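Local structure of porin (5DL7) at residues R28-D33 and R410-Y415. The protein probably forms a channel across the bacterial outer membrane for small solutes, perhaps including vanillate. Sequence-based numbering, arbitrary orientation.
With C8E ((hydroxyethyloxy)tri(ethyloxy)octane), chain K.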
loop_
_atom_site.group_PDB
_atom_site.type_symbol
_atom_site.label_atom_id
_atom_site.label_comp_id
_atom_site.label_asym_id
_atom_site.label_seq_id
_atom_site.Cartn_x
_atom_site.Cartn_y
_atom_site.Cartn_z
ATOM N N ARG A 28 2.306 10.621 14.541
ATOM C CA ARG A 28 1.320 9.527 14.326
ATOM C C ARG A 28 1.218 8.659 15.544
ATOM O O ARG A 28 2.241 8.354 16.156
ATOM C CB ARG A 28 1.831 8.613 13.219
ATOM C CG ARG A 28 2.181 9.308 11.941
ATOM C CD ARG A 28 0.968 9.005 10.957
ATOM N NE ARG A 28 1.295 7.781 10.483
ATOM C CZ ARG A 28 0.701 6.645 9.981
ATOM N NH1 ARG A 28 1.619 5.784 9.768
ATOM N NH2 ARG A 28 -0.501 6.297 9.676
ATOM N N ASN A 29 0.016 8.349 15.990
ATOM C CA ASN A 29 -0.236 7.398 17.039
ATOM C C ASN A 29 -1.108 6.298 16.350
ATOM O O ASN A 29 -2.078 6.683 15.666
ATOM C CB ASN A 29 -1.038 8.065 18.079
ATOM C CG ASN A 29 -1.198 7.187 19.289
ATOM O OD1 ASN A 29 -1.979 6.302 19.310
ATOM N ND2 ASN A 29 -0.362 7.369 20.254
ATOM N N PHE A 30 -0.655 5.080 16.395
ATOM C CA PHE A 30 -1.251 3.938 15.624
ATOM C C PHE A 30 -1.447 2.747 16.602
ATOM O O PHE A 30 -0.507 2.238 17.132
ATOM C CB PHE A 30 -0.296 3.640 14.545
ATOM C CG PHE A 30 -0.828 2.818 13.388
ATOM C CD1 PHE A 30 -1.800 1.776 13.530
ATOM C CD2 PHE A 30 -0.234 2.952 12.104
ATOM C CE1 PHE A 30 -2.298 1.038 12.450
ATOM C CE2 PHE A 30 -0.735 2.217 10.989
ATOM C CZ PHE A 30 -1.760 1.261 11.157
ATOM N N TYR A 31 -2.669 2.310 16.747
ATOM C CA TYR A 31 -2.949 1.051 17.449
ATOM C C TYR A 31 -3.443 0.026 16.436
ATOM O O TYR A 31 -4.303 0.386 15.584
ATOM C CB TYR A 31 -4.117 1.304 18.430
ATOM C CG TYR A 31 -4.581 0.066 19.153
ATOM C CD1 TYR A 31 -3.693 -0.632 19.997
ATOM C CD2 TYR A 31 -5.827 -0.506 18.909
ATOM C CE1 TYR A 31 -4.101 -1.783 20.672
ATOM C CE2 TYR A 31 -6.227 -1.688 19.557
ATOM C CZ TYR A 31 -5.344 -2.289 20.457
ATOM O OH TYR A 31 -5.723 -3.432 21.097
ATOM N N PHE A 32 -2.896 -1.169 16.498
ATOM C CA PHE A 32 -3.195 -2.235 15.510
ATOM C C PHE A 32 -3.520 -3.481 16.313
ATOM O O PHE A 32 -2.774 -3.844 17.190
ATOM C CB PHE A 32 -1.955 -2.512 14.660
ATOM C CG PHE A 32 -2.119 -3.608 13.616
ATOM C CD1 PHE A 32 -2.059 -4.958 13.986
ATOM C CD2 PHE A 32 -2.306 -3.290 12.265
ATOM C CE1 PHE A 32 -2.218 -5.963 13.065
ATOM C CE2 PHE A 32 -2.452 -4.310 11.309
ATOM C CZ PHE A 32 -2.436 -5.639 11.726
ATOM N N ASP A 33 -4.693 -4.030 16.046
ATOM C CA ASP A 33 -5.075 -5.301 16.761
ATOM C C ASP A 33 -5.715 -6.190 15.728
ATOM O O ASP A 33 -6.908 -5.985 15.415
ATOM C CB ASP A 33 -6.106 -4.930 17.796
ATOM C CG ASP A 33 -6.711 -6.225 18.557
ATOM O OD1 ASP A 33 -5.880 -7.168 18.749
ATOM O OD2 ASP A 33 -7.977 -6.222 18.897
ATOM N N ARG A 410 -7.847 -1.012 13.480
ATOM C CA ARG A 410 -6.713 -0.085 13.373
ATOM C C ARG A 410 -7.267 1.288 13.794
ATOM O O ARG A 410 -8.279 1.742 13.328
ATOM C CB ARG A 410 -6.169 0.070 11.920
ATOM C CG ARG A 410 -5.659 -1.223 11.342
ATOM C CD ARG A 410 -5.138 -1.065 9.863
ATOM N NE ARG A 410 -4.876 -2.405 9.337
ATOM C CZ ARG A 410 -4.374 -2.620 8.131
ATOM N NH1 ARG A 410 -4.028 -1.616 7.376
ATOM N NH2 ARG A 410 -4.372 -3.814 7.661
ATOM N N LEU A 411 -6.573 1.960 14.726
ATOM C CA LEU A 411 -6.911 3.306 15.165
ATOM C C LEU A 411 -5.710 4.216 14.919
ATOM O O LEU A 411 -4.584 3.831 15.225
ATOM C CB LEU A 411 -7.234 3.303 16.636
ATOM C CG LEU A 411 -8.386 2.342 17.078
ATOM C CD1 LEU A 411 -8.505 2.343 18.658
ATOM C CD2 LEU A 411 -9.710 2.600 16.385
ATOM N N ASN A 412 -5.970 5.332 14.334
ATOM C CA ASN A 412 -4.982 6.327 13.979
ATOM C C ASN A 412 -5.284 7.667 14.451
ATOM O O ASN A 412 -6.423 8.200 14.238
ATOM C CB ASN A 412 -4.774 6.400 12.432
ATOM C CG ASN A 412 -4.410 5.048 11.816
ATOM O OD1 ASN A 412 -5.229 4.210 11.405
ATOM N ND2 ASN A 412 -3.080 4.773 11.829
ATOM N N VAL A 413 -4.340 8.368 15.068
ATOM C CA VAL A 413 -4.447 9.813 15.249
ATOM C C VAL A 413 -3.184 10.427 14.681
ATOM O O VAL A 413 -2.081 10.005 15.050
ATOM C CB VAL A 413 -4.637 10.256 16.738
ATOM C CG1 VAL A 413 -4.672 11.722 16.803
ATOM C CG2 VAL A 413 -5.888 9.545 17.351
ATOM N N ASP A 414 -3.317 11.340 13.758
ATOM C CA ASP A 414 -2.190 11.992 13.092
ATOM C C ASP A 414 -2.274 13.500 13.105
ATOM O O ASP A 414 -3.374 14.151 13.067
ATOM C CB ASP A 414 -2.101 11.510 11.646
ATOM C CG ASP A 414 -1.788 9.967 11.496
ATOM O OD1 ASP A 414 -1.670 9.177 12.403
ATOM O OD2 ASP A 414 -1.457 9.541 10.395
ATOM N N TYR A 415 -1.124 14.203 13.168
ATOM C CA TYR A 415 -1.142 15.617 13.028
ATOM C C TYR A 415 0.029 16.019 12.124
ATOM O O TYR A 415 1.159 15.607 12.453
ATOM C CB TYR A 415 -0.969 16.345 14.417
ATOM C CG TYR A 415 -0.992 17.850 14.307
ATOM C CD1 TYR A 415 -2.181 18.572 14.110
ATOM C CD2 TYR A 415 0.179 18.592 14.306
ATOM C CE1 TYR A 415 -2.179 19.922 13.864
ATOM C CE2 TYR A 415 0.210 19.974 14.135
ATOM C CZ TYR A 415 -0.965 20.638 13.905
ATOM O OH TYR A 415 -0.910 21.949 13.715
HETATM O O12 C8E K . -3.408 -1.447 24.633
HETATM C C13 C8E K . -3.606 -0.054 24.694
HETATM C C14 C8E K . -4.290 0.429 23.426
HETATM O O15 C8E K . -4.729 1.787 23.546
HETATM C C16 C8E K . -5.607 2.245 22.488
HETATM C C17 C8E K . -5.124 3.643 22.209
HETATM O O18 C8E K . -5.899 4.377 21.262
HETATM C C19 C8E K . -5.058 5.193 20.428
HETATM C C20 C8E K . -5.741 5.725 19.172
HETATM O O21 C8E K . -4.792 5.791 18.034
#
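ND2 of Asn412 sits over one face of the Phe30 ring, 3.3 Å above its plane and over its centre. An amide suits this place because its nitrogen end can lie against the electron-rich face while OD1 takes a hydrogen bond from Arg389. The ring lies alongside Asn412, the two planes 66° apart, because its CG is anti to the backbone N (chi1 -163°). Farther along the same side of the sheet, the extended chain of Arg410 lies beside Phe32, its NE 3.7 Å from CE2 of the ring; an arginine can lay its aliphatic part along an aromatic ring while NH2 forms a salt bridge with Glu408. At the other end the Asp414 carboxylate meets the edge of the Arg28 guanidinium in a salt bridge whose exact geometry is doubtful; Arg28, with several N-H groups to give, also donates hydrogen bonds from NH1 to the carbonyl oxygens of Arg140 and Leu141. These residues belong to strands 22-36 and 406-418, the first and last of the antiparallel beta-barrel, and their pairing closes the barrel wall. Four backbone hydrogen bonds join Asn29 to Val413 and Tyr31 to Leu411. On the opposite side of the sheet, detergent atom C16 lies over one face of the Tyr31 ring, toward its rim, and Leu411 CD1 approaches CD2 of that ring at 3.9 Å, apolar groups that suit the probably lipid-facing side. Asn29 OD1 accepts hydrogen bonds from detergent O21 (3.1 Å) and Trp49.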